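PDB 4YYC: putative trimethylamine methyltransferase from Rhizobium meliloti, which probably acts as a methyltransferase of the trimethylamine methyltransferase family, its exact substrate being unsettled. Local coordinates for residues Leu41-Arg46 with Gly132-Phe137; Phe164-Tyr169 with Ile201-Lys206; Gly210-Pro215 with Glu254-Ala259; Lys364-Gln369 with Gly394-Gly399. One frame throughout, in Å; residues are numbered along the deposited sequence.

Contact 1. Residues Leu41-Arg46 with Gly132-Phe137; sequences LPYIQR and GKATVF
A short antiparallel ladder joins strand 44-45 to strand 134-137, and an arginine is fastened at its end. Ile44 and Thr135 form its hydrogen-bonded pair. Ile44 N gives to Thr135 O at 3.0 Å, and Thr135 N gives back to Ile44 O at 2.9 Å. Gln45 and Ala134 make the next, non-hydrogen-bonded pair. Arg46 N extends the ladder by bonding to Lys133 O at 2.8 Å.

The Arg46 side chain then reaches across the end of the other strand, its bend at CG-CD (chi3 -83°) turning NE and NH1 to it. NE meets Thr135 OG1 at 2.8 Å, nearly straight and in the guanidinium plane. NH1 is shared by two carbonyls, Gly132 O at 3.0 Å and Ala134 O at 2.9 Å. It meets a lone pair of Gly132 O, but stands well above the carbonyl plane of Ala134. Lys133 O lies under the centre of one guanidinium face. A water links NH2 to Gly132 O. A leucine in place of Arg46 would probably leave Thr135 OG1 without this donor, and Gly132 O and Ala134 O with Asn387 but without the charged NH1.

Apolar contacts flank the ladder. Ile44 CD1 reaches Phe137 CE2 at 3.5 Å, on the face that Ile44 shares with Thr135. Tyr43 CD2 rests against Ala134 CB at 3.7 Å.

Strand 44-45 is an outer strand of a three-stranded mixed sheet in this chain. Strand 134-137 lies in the middle and runs parallel to 388-389. Helix 404-420 packs on Ile44 through Gln418 and on Phe137 through Leu414 and Met417.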
loop_
_atom_site.group_PDB
_atom_site.type_symbol
_atom_site.label_atom_id
_atom_site.label_comp_id
_atom_site.label_asym_id
_atom_site.label_seq_id
_atom_site.Cartn_x
_atom_site.Cartn_y
_atom_site.Cartn_z
ATOM N N LEU A 41 -7.916 -7.008 -20.057
ATOM C CA LEU A 41 -7.002 -5.927 -20.409
ATOM C C LEU A 41 -5.616 -6.496 -20.719
ATOM O O LEU A 41 -5.197 -7.491 -20.160
ATOM C CB LEU A 41 -6.888 -4.937 -19.248
ATOM C CG LEU A 41 -8.184 -4.291 -18.800
ATOM C CD1 LEU A 41 -7.894 -3.284 -17.692
ATOM C CD2 LEU A 41 -8.874 -3.639 -19.977
ATOM N N PRO A 42 -4.867 -5.846 -21.616
ATOM C CA PRO A 42 -3.503 -6.294 -21.865
ATOM C C PRO A 42 -2.584 -5.896 -20.728
ATOM O O PRO A 42 -2.993 -5.198 -19.788
ATOM C CB PRO A 42 -3.119 -5.551 -23.133
ATOM C CG PRO A 42 -3.890 -4.329 -23.035
ATOM C CD PRO A 42 -5.208 -4.664 -22.396
ATOM N N TYR A 43 -1.369 -6.403 -20.777
ATOM C CA TYR A 43 -0.356 -6.110 -19.783
ATOM C C TYR A 43 -0.253 -4.613 -19.499
ATOM O O TYR A 43 -0.443 -3.790 -20.377
ATOM C CB TYR A 43 1.005 -6.693 -20.183
ATOM C CG TYR A 43 1.655 -6.078 -21.368
ATOM C CD1 TYR A 43 1.364 -6.515 -22.654
ATOM C CD2 TYR A 43 2.544 -5.010 -21.235
ATOM C CE1 TYR A 43 1.962 -5.933 -23.742
ATOM C CE2 TYR A 43 3.133 -4.421 -22.329
ATOM C CZ TYR A 43 2.837 -4.892 -23.573
ATOM O OH TYR A 43 3.418 -4.317 -24.691
ATOM N N ILE A 44 0.073 -4.302 -18.259
ATOM C CA ILE A 44 0.256 -2.915 -17.841
ATOM C C ILE A 44 1.519 -2.318 -18.482
ATOM O O ILE A 44 2.581 -2.940 -18.461
ATOM C CB ILE A 44 0.428 -2.840 -16.302
ATOM C CG1 ILE A 44 -0.901 -3.212 -15.610
ATOM C CG2 ILE A 44 0.918 -1.480 -15.898
ATOM C CD1 ILE A 44 -0.730 -3.575 -14.182
ATOM N N GLN A 45 1.387 -1.094 -19.003
ATOM C CA GLN A 45 2.542 -0.300 -19.403
ATOM C C GLN A 45 2.590 0.860 -18.423
ATOM O O GLN A 45 1.771 1.774 -18.511
ATOM C CB GLN A 45 2.412 0.224 -20.830
ATOM C CG GLN A 45 2.481 -0.894 -21.816
ATOM C CD GLN A 45 2.356 -0.434 -23.242
ATOM O OE1 GLN A 45 2.972 0.570 -23.650
ATOM N NE2 GLN A 45 1.602 -1.178 -24.035
ATOM N N ARG A 46 3.538 0.826 -17.490
ATOM C CA ARG A 46 3.617 1.857 -16.451
ATOM C C ARG A 46 4.022 3.203 -16.979
ATOM O O ARG A 46 5.000 3.290 -17.727
ATOM C CB ARG A 46 4.603 1.446 -15.329
ATOM C CG ARG A 46 4.051 0.404 -14.370
ATOM C CD ARG A 46 5.112 -0.094 -13.407
ATOM N NE ARG A 46 5.932 -1.146 -14.034
ATOM C CZ ARG A 46 7.180 -1.019 -14.494
ATOM N NH1 ARG A 46 7.742 -2.069 -15.041
ATOM N NH2 ARG A 46 7.868 0.119 -14.415
ATOM N N GLY A 132 11.257 -3.932 -18.941
ATOM C CA GLY A 132 11.059 -2.508 -19.141
ATOM C C GLY A 132 9.968 -1.929 -18.287
ATOM O O GLY A 132 9.875 -2.243 -17.101
ATOM N N LYS A 133 9.089 -1.157 -18.923
ATOM C CA LYS A 133 7.963 -0.515 -18.211
ATOM C C LYS A 133 6.737 -1.390 -18.029
ATOM O O LYS A 133 5.759 -0.948 -17.480
ATOM C CB LYS A 133 7.566 0.815 -18.909
ATOM C CG LYS A 133 8.677 1.856 -18.970
ATOM C CD LYS A 133 9.078 2.316 -17.584
ATOM C CE LYS A 133 10.112 3.409 -17.666
ATOM N NZ LYS A 133 10.208 4.185 -16.420
ATOM N N ALA A 134 6.803 -2.646 -18.429
ATOM C CA ALA A 134 5.640 -3.510 -18.399
ATOM C C ALA A 134 5.476 -4.177 -17.040
ATOM O O ALA A 134 6.469 -4.391 -16.323
ATOM C CB ALA A 134 5.755 -4.564 -19.490
ATOM N N THR A 135 4.232 -4.492 -16.710
ATOM C CA THR A 135 3.908 -5.287 -15.506
ATOM C C THR A 135 2.878 -6.323 -15.901
ATOM O O THR A 135 1.862 -6.005 -16.514
ATOM C CB THR A 135 3.407 -4.394 -14.348
ATOM O OG1 THR A 135 4.477 -3.568 -13.895
ATOM C CG2 THR A 135 2.909 -5.227 -13.162
ATOM N N VAL A 136 3.179 -7.590 -15.547
ATOM C CA VAL A 136 2.354 -8.729 -15.902
ATOM C C VAL A 136 2.004 -9.478 -14.611
ATOM O O VAL A 136 2.881 -9.978 -13.917
ATOM C CB VAL A 136 3.155 -9.662 -16.841
ATOM C CG1 VAL A 136 2.399 -10.932 -17.153
ATOM C CG2 VAL A 136 3.511 -8.924 -18.131
ATOM N N PHE A 137 0.706 -9.630 -14.350
ATOM C CA PHE A 137 0.205 -10.316 -13.169
ATOM C C PHE A 137 -0.101 -11.777 -13.497
ATOM O O PHE A 137 -0.782 -12.079 -14.498
ATOM C CB PHE A 137 -1.067 -9.682 -12.658
ATOM C CG PHE A 137 -0.894 -8.292 -12.122
ATOM C CD1 PHE A 137 0.165 -7.964 -11.321
ATOM C CD2 PHE A 137 -1.866 -7.311 -12.385
ATOM C CE1 PHE A 137 0.275 -6.664 -10.788
ATOM C CE2 PHE A 137 -1.760 -6.033 -11.853
ATOM C CZ PHE A 137 -0.690 -5.708 -11.065
HETATM O O HOH W 1 10.681 -0.001 -14.926
HETATM O O HOH W 2 7.612 5.068 -16.410
#

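Contact 2. Residues Phe164-Tyr169 with Ile201-Lys206; sequences FVKLAY and IRYSDK
This is a buried contact between helix 158-170 and the turn that leaves helix 192-202. Its polar core is Lys206, whose extended chain runs to the backbone of the other segment. NZ gives hydrogen bonds to Ala168 O at 2.9 Å and Tyr169 O at 3.0 Å. The first lies in the carbonyl plane; the second comes from well above it. Met174 O and Ser40 OG are further partners of NZ, so four oxygens share its three N-H groups. A methionine here would probably leave the two helix carbonyls without their charged donor and let the turn drift from the helix.

With CG anti to the backbone N (chi1 170°), the Tyr169 ring is carried out to Asp205. Its CE1 edge meets Asp205 OD1 at 3.3 Å, in the ring plane, with ring and carboxylate planes 61° apart. A water bridges Tyr169 OH and Asp205 OD2. The carboxylate's stronger partner is Arg126, in a salt bridge to OD1. Apolar contact comes from Val165 CG1, 3.8 Å from both Tyr203 CB and Ser204 CB. The extended Lys166 chain lies beside the Tyr203 side chain and points the same way, its CE 3.9 Å from Tyr203 CD1.

Another water joins Val165 O to Ser204 OG. That same OG accepts from Lys206 N at 3.2 Å. The turn is thus an ST turn, placed just after a helix and tied to a neighbouring helix by the lysine.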
loop_
_atom_site.group_PDB
_atom_site.type_symbol
_atom_site.label_atom_id
_atom_site.label_comp_id
_atom_site.label_asym_id
_atom_site.label_seq_id
_atom_site.Cartn_x
_atom_site.Cartn_y
_atom_site.Cartn_z
ATOM N N PHE A 164 -9.360 -22.371 -11.086
ATOM C CA PHE A 164 -8.434 -21.243 -10.994
ATOM C C PHE A 164 -7.982 -20.778 -12.361
ATOM O O PHE A 164 -7.858 -19.579 -12.566
ATOM C CB PHE A 164 -7.256 -21.501 -10.069
ATOM C CG PHE A 164 -7.620 -21.405 -8.586
ATOM C CD1 PHE A 164 -7.837 -20.170 -7.987
ATOM C CD2 PHE A 164 -7.685 -22.549 -7.774
ATOM C CE1 PHE A 164 -8.162 -20.078 -6.637
ATOM C CE2 PHE A 164 -8.050 -22.457 -6.413
ATOM C CZ PHE A 164 -8.314 -21.219 -5.875
ATOM N N VAL A 165 -7.750 -21.719 -13.288
ATOM C CA VAL A 165 -7.447 -21.321 -14.637
ATOM C C VAL A 165 -8.600 -20.515 -15.244
ATOM O O VAL A 165 -8.383 -19.485 -15.884
ATOM C CB VAL A 165 -7.036 -22.495 -15.518
ATOM C CG1 VAL A 165 -6.838 -22.043 -16.949
ATOM C CG2 VAL A 165 -5.722 -23.073 -15.005
ATOM N N LYS A 166 -9.826 -20.991 -15.041
ATOM C CA LYS A 166 -11.002 -20.282 -15.515
ATOM C C LYS A 166 -11.110 -18.870 -14.930
ATOM O O LYS A 166 -11.360 -17.911 -15.647
ATOM C CB LYS A 166 -12.286 -21.073 -15.221
ATOM C CG LYS A 166 -12.392 -22.423 -15.950
ATOM C CD LYS A 166 -13.651 -23.144 -15.493
ATOM C CE LYS A 166 -13.864 -24.418 -16.273
ATOM N NZ LYS A 166 -15.019 -25.223 -15.822
ATOM N N LEU A 167 -10.922 -18.750 -13.602
ATOM C CA LEU A 167 -11.030 -17.441 -12.971
ATOM C C LEU A 167 -9.937 -16.495 -13.420
ATOM O O LEU A 167 -10.185 -15.287 -13.599
ATOM C CB LEU A 167 -10.987 -17.596 -11.448
ATOM C CG LEU A 167 -12.185 -18.336 -10.809
ATOM C CD1 LEU A 167 -11.889 -18.482 -9.333
ATOM C CD2 LEU A 167 -13.500 -17.626 -10.989
ATOM N N ALA A 168 -8.742 -17.035 -13.659
ATOM C CA ALA A 168 -7.653 -16.231 -14.186
ATOM C C ALA A 168 -7.917 -15.767 -15.629
ATOM O O ALA A 168 -7.572 -14.632 -15.986
ATOM C CB ALA A 168 -6.342 -17.001 -14.149
ATOM N N TYR A 169 -8.541 -16.631 -16.431
ATOM C CA TYR A 169 -8.945 -16.275 -17.797
ATOM C C TYR A 169 -9.946 -15.117 -17.771
ATOM O O TYR A 169 -9.864 -14.195 -18.569
ATOM C CB TYR A 169 -9.522 -17.508 -18.505
ATOM C CG TYR A 169 -10.169 -17.200 -19.811
ATOM C CD1 TYR A 169 -9.406 -16.897 -20.921
ATOM C CD2 TYR A 169 -11.565 -17.141 -19.921
ATOM C CE1 TYR A 169 -9.999 -16.631 -22.142
ATOM C CE2 TYR A 169 -12.168 -16.870 -21.144
ATOM C CZ TYR A 169 -11.379 -16.610 -22.236
ATOM O OH TYR A 169 -11.947 -16.317 -23.443
ATOM N N ILE A 201 -4.077 -24.596 -21.561
ATOM C CA ILE A 201 -4.356 -24.482 -22.996
ATOM C C ILE A 201 -5.835 -24.569 -23.274
ATOM O O ILE A 201 -6.341 -23.793 -24.101
ATOM C CB ILE A 201 -3.558 -25.538 -23.797
ATOM C CG1 ILE A 201 -2.069 -25.372 -23.542
ATOM C CG2 ILE A 201 -3.905 -25.437 -25.276
ATOM C CD1 ILE A 201 -1.195 -26.527 -23.977
ATOM N N ARG A 202 -6.501 -25.518 -22.616
ATOM C CA ARG A 202 -7.926 -25.806 -22.888
ATOM C C ARG A 202 -8.837 -24.717 -22.303
ATOM O O ARG A 202 -9.831 -24.339 -22.930
ATOM C CB ARG A 202 -8.280 -27.198 -22.330
ATOM C CG ARG A 202 -9.722 -27.692 -22.504
ATOM C CD ARG A 202 -10.195 -27.762 -23.957
ATOM N NE ARG A 202 -10.483 -26.420 -24.393
ATOM C CZ ARG A 202 -11.135 -26.043 -25.470
ATOM N NH1 ARG A 202 -11.721 -26.914 -26.294
ATOM N NH2 ARG A 202 -11.226 -24.725 -25.645
ATOM N N TYR A 203 -8.507 -24.212 -21.112
ATOM C CA TYR A 203 -9.407 -23.334 -20.374
ATOM C C TYR A 203 -8.990 -21.885 -20.392
ATOM O O TYR A 203 -9.706 -21.020 -19.857
ATOM C CB TYR A 203 -9.589 -23.833 -18.954
ATOM C CG TYR A 203 -10.205 -25.216 -18.912
ATOM C CD1 TYR A 203 -11.547 -25.394 -19.189
ATOM C CD2 TYR A 203 -9.436 -26.341 -18.650
ATOM C CE1 TYR A 203 -12.110 -26.666 -19.164
ATOM C CE2 TYR A 203 -9.972 -27.624 -18.636
ATOM C CZ TYR A 203 -11.312 -27.778 -18.877
ATOM O OH TYR A 203 -11.849 -29.054 -18.879
ATOM N N SER A 204 -7.872 -21.586 -21.051
ATOM C CA SER A 204 -7.413 -20.189 -21.146
ATOM C C SER A 204 -6.708 -20.002 -22.481
ATOM O O SER A 204 -6.321 -21.002 -23.122
ATOM C CB SER A 204 -6.421 -19.902 -20.039
ATOM O OG SER A 204 -6.155 -18.507 -19.983
ATOM N N ASP A 205 -6.525 -18.755 -22.872
ATOM C CA ASP A 205 -5.654 -18.414 -23.996
ATOM C C ASP A 205 -4.613 -17.366 -23.612
ATOM O O ASP A 205 -4.014 -16.757 -24.485
ATOM C CB ASP A 205 -6.472 -17.979 -25.218
ATOM C CG ASP A 205 -7.302 -16.738 -24.973
ATOM O OD1 ASP A 205 -7.260 -16.183 -23.876
ATOM O OD2 ASP A 205 -7.986 -16.306 -25.950
ATOM N N LYS A 206 -4.414 -17.194 -22.304
ATOM C CA LYS A 206 -3.415 -16.286 -21.765
ATOM C C LYS A 206 -2.085 -17.012 -21.632
ATOM O O LYS A 206 -2.042 -18.219 -21.553
ATOM C CB LYS A 206 -3.877 -15.704 -20.426
ATOM C CG LYS A 206 -5.056 -14.760 -20.539
ATOM C CD LYS A 206 -5.609 -14.230 -19.224
ATOM C CE LYS A 206 -6.810 -13.331 -19.463
ATOM N NZ LYS A 206 -7.304 -12.778 -18.173
HETATM O O HOH W 3 -6.082 -18.388 -17.257
HETATM O O HOH W 4 -10.308 -15.124 -25.312
#

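Contact 3. Residues Gly210-Pro215 with Glu254-Ala259; sequences GSVTAP and ETMLGA
Val212 faces helix 254-265 with its carbonyl and its branched side chain, and three side chains of that helix meet it. The Met256 chain, deposited as selenomethionine, is bent at both chi2 (-67°) and chi3 (96°). The folded chain starts away from the loop but swings its terminal methyl back to it. CE comes to 3.1 Å from Val212 O, a short approach of a methyl to a carbonyl oxygen. The same methyl is 4.0 Å from Val212 CG2, and the two side chains meet at a slant.

Ala259 comes from the next turn of the helix. Its CB points at the loop and lies 4.0 Å from Val212 CB.

Thr255 turns its methyl branch, rather than its hydroxyl, to the loop. With OG1 beside the backbone N (chi1 -60°), CG2 falls on the loop side, 3.4 Å from Thr213 O. It is also 3.7 Å from Val212 O. These contacts are van der Waals in kind.

Pro215 packs its ring beside Gly258, with CB 4.1 Å from Gly258 O. A CB on Gly258 would collide with Pro215 CG, so the missing side chain makes room for the proline ring.

This is a strand-to-helix loop: 210-215 leads from strand 208-209 into helix 215-229, with Ala214 at the N-cap. The Val212 side chain lies about 8 Å from a bound unknown ligand. Thr213 OG1 is bonded to Arg217, in the helix's first turn. Ser211 O accepts from Tyr263 OH of helix 254-265. Strand 240-245, parallel to 208-209, also adjoins the contact, with Asn242 against Val212 and Ile244 against Ala259.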
loop_
_atom_site.group_PDB
_atom_site.type_symbol
_atom_site.label_atom_id
_atom_site.label_comp_id
_atom_site.label_asym_id
_atom_site.label_seq_id
_atom_site.Cartn_x
_atom_site.Cartn_y
_atom_site.Cartn_z
ATOM N N GLY A 210 5.460 -23.304 -17.383
ATOM C CA GLY A 210 5.761 -24.703 -17.572
ATOM C C GLY A 210 6.047 -25.476 -16.325
ATOM O O GLY A 210 6.131 -24.941 -15.223
ATOM N N SER A 211 6.170 -26.799 -16.489
ATOM C CA SER A 211 6.445 -27.667 -15.341
ATOM C C SER A 211 7.944 -27.640 -15.057
ATOM O O SER A 211 8.760 -27.660 -16.010
ATOM C CB SER A 211 6.029 -29.100 -15.628
ATOM O OG SER A 211 6.373 -29.958 -14.537
ATOM N N VAL A 212 8.292 -27.643 -13.771
ATOM C CA VAL A 212 9.691 -27.626 -13.341
ATOM C C VAL A 212 10.027 -28.714 -12.364
ATOM O O VAL A 212 11.128 -28.763 -11.845
ATOM C CB VAL A 212 10.134 -26.238 -12.822
ATOM C CG1 VAL A 212 10.087 -25.217 -13.940
ATOM C CG2 VAL A 212 9.305 -25.813 -11.651
ATOM N N THR A 213 9.096 -29.649 -12.156
ATOM C CA THR A 213 9.245 -30.603 -11.079
ATOM C C THR A 213 10.168 -31.767 -11.401
ATOM O O THR A 213 10.597 -32.469 -10.492
ATOM C CB THR A 213 7.917 -31.096 -10.560
ATOM O OG1 THR A 213 7.184 -31.702 -11.615
ATOM C CG2 THR A 213 7.162 -29.931 -9.974
ATOM N N ALA A 214 10.426 -31.998 -12.665
ATOM C CA ALA A 214 11.512 -32.940 -13.132
ATOM C C ALA A 214 11.913 -32.540 -14.535
ATOM O O ALA A 214 11.118 -31.977 -15.303
ATOM C CB ALA A 214 11.027 -34.363 -13.116
ATOM N N PRO A 215 13.164 -32.837 -14.936
ATOM C CA PRO A 215 13.533 -32.405 -16.293
ATOM C C PRO A 215 12.680 -32.998 -17.414
ATOM O O PRO A 215 12.381 -32.325 -18.386
ATOM C CB PRO A 215 15.015 -32.796 -16.417
ATOM C CG PRO A 215 15.453 -33.167 -15.041
ATOM C CD PRO A 215 14.292 -33.280 -14.112
ATOM N N GLU A 254 19.924 -30.051 -8.215
ATOM C CA GLU A 254 19.773 -30.820 -9.427
ATOM C C GLU A 254 18.451 -30.625 -10.187
ATOM O O GLU A 254 18.437 -30.482 -11.406
ATOM C CB GLU A 254 19.934 -32.294 -9.025
ATOM C CG GLU A 254 19.840 -33.313 -10.120
ATOM C CD GLU A 254 20.148 -34.710 -9.615
ATOM O OE1 GLU A 254 19.906 -35.017 -8.427
ATOM O OE2 GLU A 254 20.652 -35.499 -10.427
ATOM N N THR A 255 17.337 -30.693 -9.493
ATOM C CA THR A 255 16.046 -30.602 -10.175
ATOM C C THR A 255 15.856 -29.266 -10.849
ATOM O O THR A 255 15.445 -29.190 -12.015
ATOM C CB THR A 255 14.895 -30.875 -9.213
ATOM O OG1 THR A 255 15.101 -32.188 -8.703
ATOM C CG2 THR A 255 13.551 -30.823 -9.963
HETATM N N MSE A 256 16.138 -28.203 -10.099
HETATM C CA MSE A 256 16.034 -26.861 -10.645
HETATM C C MSE A 256 16.978 -26.598 -11.773
HETATM O O MSE A 256 16.584 -26.042 -12.797
HETATM C CB MSE A 256 16.155 -25.802 -9.523
HETATM C CG MSE A 256 15.016 -25.844 -8.517
HETATM SE SE MSE A 256 13.294 -25.312 -9.310
HETATM C CE MSE A 256 12.602 -27.125 -9.705
ATOM N N LEU A 257 18.222 -27.019 -11.622
ATOM C CA LEU A 257 19.201 -26.888 -12.713
ATOM C C LEU A 257 18.773 -27.682 -13.926
ATOM O O LEU A 257 18.940 -27.233 -15.053
ATOM C CB LEU A 257 20.580 -27.315 -12.230
ATOM C CG LEU A 257 21.251 -26.416 -11.214
ATOM C CD1 LEU A 257 22.468 -27.103 -10.643
ATOM C CD2 LEU A 257 21.590 -25.043 -11.772
ATOM N N GLY A 258 18.197 -28.866 -13.713
ATOM C CA GLY A 258 17.731 -29.695 -14.824
ATOM C C GLY A 258 16.611 -29.072 -15.627
ATOM O O GLY A 258 16.648 -29.115 -16.861
ATOM N N ALA A 259 15.642 -28.453 -14.939
ATOM C CA ALA A 259 14.597 -27.728 -15.649
ATOM C C ALA A 259 15.165 -26.504 -16.385
ATOM O O ALA A 259 14.790 -26.256 -17.528
ATOM C CB ALA A 259 13.494 -27.295 -14.709
#

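Contact 4. Residues Lys364-Gln369 with Gly394-Gly399; sequences KVPDAQ and GWLEGG
Leu396 and the backbone of 364-366 meet by van der Waals contact. The leucine lays both methyls against one side of that backbone, CD2 3.7 Å from Lys364 O and CD1 3.7 Å from Val365 O. Pro366 CD lies farther off, in apolar contact 4.3 Å from Leu396 CD2. The aliphatic parts of Lys364 and Glu397 cross at about a right angle, with Lys364 CD 3.7 Å from Glu397 CG. The lysine is bent at chi2 and chi3 (55° and 65°), which lays its methylenes over the glutamate.

The charges do not pair here. Lys364 NZ and Glu397 OE1 stay 7.0 Å apart. Lys364 NZ hydrogen-bonds Asn468 O and forms a salt bridge with Asp466, both of the second subunit, while Glu397 OE2 forms one with Arg153.

One water makes the polar link between the segments. It donates to Lys364 O at 2.8 Å and to Glu397 OE1 at 2.7 Å.

Pro366 centres an inverse gamma turn, and Asp367 follows as N-cap of helix 368-383. Strand 395-396 is an outer strand within this chain, beside 401-403, whose Val401 and Ser403 touch Leu396. Trp473 of the second subunit packs on Val365, so the contact forms part of the dimer interface.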
loop_
_atom_site.group_PDB
_atom_site.type_symbol
_atom_site.label_atom_id
_atom_site.label_comp_id
_atom_site.label_asym_id
_atom_site.label_seq_id
_atom_site.Cartn_x
_atom_site.Cartn_y
_atom_site.Cartn_z
ATOM N N LYS A 364 -4.788 -17.035 7.942
ATOM C CA LYS A 364 -5.512 -18.251 7.594
ATOM C C LYS A 364 -6.842 -17.990 6.898
ATOM O O LYS A 364 -7.468 -18.915 6.378
ATOM C CB LYS A 364 -5.717 -19.122 8.843
ATOM C CG LYS A 364 -4.536 -20.048 9.158
ATOM C CD LYS A 364 -3.177 -19.435 9.311
ATOM C CE LYS A 364 -3.085 -18.517 10.488
ATOM N NZ LYS A 364 -1.731 -17.914 10.574
ATOM N N VAL A 365 -7.279 -16.727 6.946
ATOM C CA VAL A 365 -8.598 -16.349 6.444
ATOM C C VAL A 365 -8.443 -15.036 5.670
ATOM O O VAL A 365 -7.496 -14.296 5.929
ATOM C CB VAL A 365 -9.627 -16.183 7.581
ATOM C CG1 VAL A 365 -10.082 -17.545 8.049
ATOM C CG2 VAL A 365 -9.067 -15.375 8.734
ATOM N N PRO A 366 -9.350 -14.754 4.735
ATOM C CA PRO A 366 -9.266 -13.524 3.930
ATOM C C PRO A 366 -9.764 -12.303 4.759
ATOM O O PRO A 366 -10.695 -11.612 4.338
ATOM C CB PRO A 366 -10.177 -13.858 2.728
ATOM C CG PRO A 366 -11.168 -14.763 3.283
ATOM C CD PRO A 366 -10.471 -15.601 4.330
ATOM N N ASP A 367 -9.169 -12.095 5.926
ATOM C CA ASP A 367 -9.586 -11.028 6.855
ATOM C C ASP A 367 -8.694 -9.809 6.699
ATOM O O ASP A 367 -8.010 -9.656 5.679
ATOM C CB ASP A 367 -9.559 -11.576 8.296
ATOM C CG ASP A 367 -8.137 -11.846 8.831
ATOM O OD1 ASP A 367 -7.173 -11.862 8.038
ATOM O OD2 ASP A 367 -8.069 -12.064 10.065
ATOM N N ALA A 368 -8.813 -8.853 7.631
ATOM C CA ALA A 368 -8.022 -7.628 7.540
ATOM C C ALA A 368 -6.528 -7.837 7.623
ATOM O O ALA A 368 -5.794 -7.078 7.053
ATOM C CB ALA A 368 -8.494 -6.589 8.561
ATOM N N GLN A 369 -6.093 -8.934 8.269
ATOM C CA GLN A 369 -4.670 -9.287 8.250
ATOM C C GLN A 369 -4.257 -9.672 6.836
ATOM O O GLN A 369 -3.259 -9.144 6.289
ATOM C CB GLN A 369 -4.354 -10.427 9.240
ATOM C CG GLN A 369 -2.885 -10.801 9.210
ATOM C CD GLN A 369 -2.557 -12.029 10.016
ATOM O OE1 GLN A 369 -3.277 -12.402 10.951
ATOM N NE2 GLN A 369 -1.470 -12.689 9.650
ATOM N N GLY A 394 -4.799 -14.837 -4.963
ATOM C CA GLY A 394 -5.182 -16.160 -4.487
ATOM C C GLY A 394 -4.410 -16.769 -3.330
ATOM O O GLY A 394 -4.896 -17.753 -2.728
ATOM N N TRP A 395 -3.208 -16.268 -3.032
ATOM C CA TRP A 395 -2.386 -16.816 -1.946
ATOM C C TRP A 395 -2.968 -16.537 -0.568
ATOM O O TRP A 395 -3.283 -15.380 -0.227
ATOM C CB TRP A 395 -1.012 -16.167 -2.053
ATOM C CG TRP A 395 -0.000 -16.355 -0.995
ATOM C CD1 TRP A 395 -0.051 -15.948 0.315
ATOM C CD2 TRP A 395 1.310 -16.912 -1.173
ATOM N NE1 TRP A 395 1.169 -16.174 0.936
ATOM C CE2 TRP A 395 2.008 -16.774 0.050
ATOM C CE3 TRP A 395 1.966 -17.536 -2.250
ATOM C CZ2 TRP A 395 3.300 -17.233 0.210
ATOM C CZ3 TRP A 395 3.232 -17.964 -2.070
ATOM C CH2 TRP A 395 3.876 -17.836 -0.853
ATOM N N LEU A 396 -2.997 -17.570 0.261
ATOM C CA LEU A 396 -3.370 -17.438 1.639
ATOM C C LEU A 396 -2.486 -18.391 2.443
ATOM O O LEU A 396 -1.867 -19.330 1.907
ATOM C CB LEU A 396 -4.890 -17.798 1.760
ATOM C CG LEU A 396 -5.643 -17.360 2.989
ATOM C CD1 LEU A 396 -5.617 -15.851 3.178
ATOM C CD2 LEU A 396 -7.085 -17.820 2.859
ATOM N N GLU A 397 -2.418 -18.164 3.746
ATOM C CA GLU A 397 -1.833 -19.077 4.683
ATOM C C GLU A 397 -0.377 -19.346 4.319
ATOM O O GLU A 397 0.095 -20.477 4.315
ATOM C CB GLU A 397 -2.683 -20.374 4.804
ATOM C CG GLU A 397 -2.427 -21.108 6.087
ATOM C CD GLU A 397 -3.088 -22.460 6.107
ATOM O OE1 GLU A 397 -4.350 -22.541 6.034
ATOM O OE2 GLU A 397 -2.362 -23.465 6.140
ATOM N N GLY A 398 0.360 -18.292 3.986
ATOM C CA GLY A 398 1.768 -18.417 3.793
ATOM C C GLY A 398 2.164 -19.255 2.606
ATOM O O GLY A 398 3.322 -19.736 2.528
ATOM N N GLY A 399 1.255 -19.423 1.651
ATOM C CA GLY A 399 1.554 -20.196 0.459
ATOM C C GLY A 399 1.021 -21.602 0.484
ATOM O O GLY A 399 1.189 -22.322 -0.485
HETATM O O HOH W 5 -6.900 -21.603 5.947
#

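In the fold
Contacts 1, 2 and 4 are largely buried, whereas contact 3 is only partly so. Contact 1 pairs strands and relies on backbone bonds and an arginine. Contact 2 ties a turn to a helix through a lysine and waters. Contacts 3 and 4 rest on van der Waals packing, partly of methyls on backbone carbonyls, with one bridging water in contact 4. Helix 404-420 borders contacts 1, 2 and 4: it packs on Ile44 and Phe137, on Phe164 and Leu167, and bonds to Gly394 and Trp395. Contacts 2 and 3 are consecutive along the chain, though their centres are about 23 Å apart. Of the four, contact 4 alone reaches the second subunit.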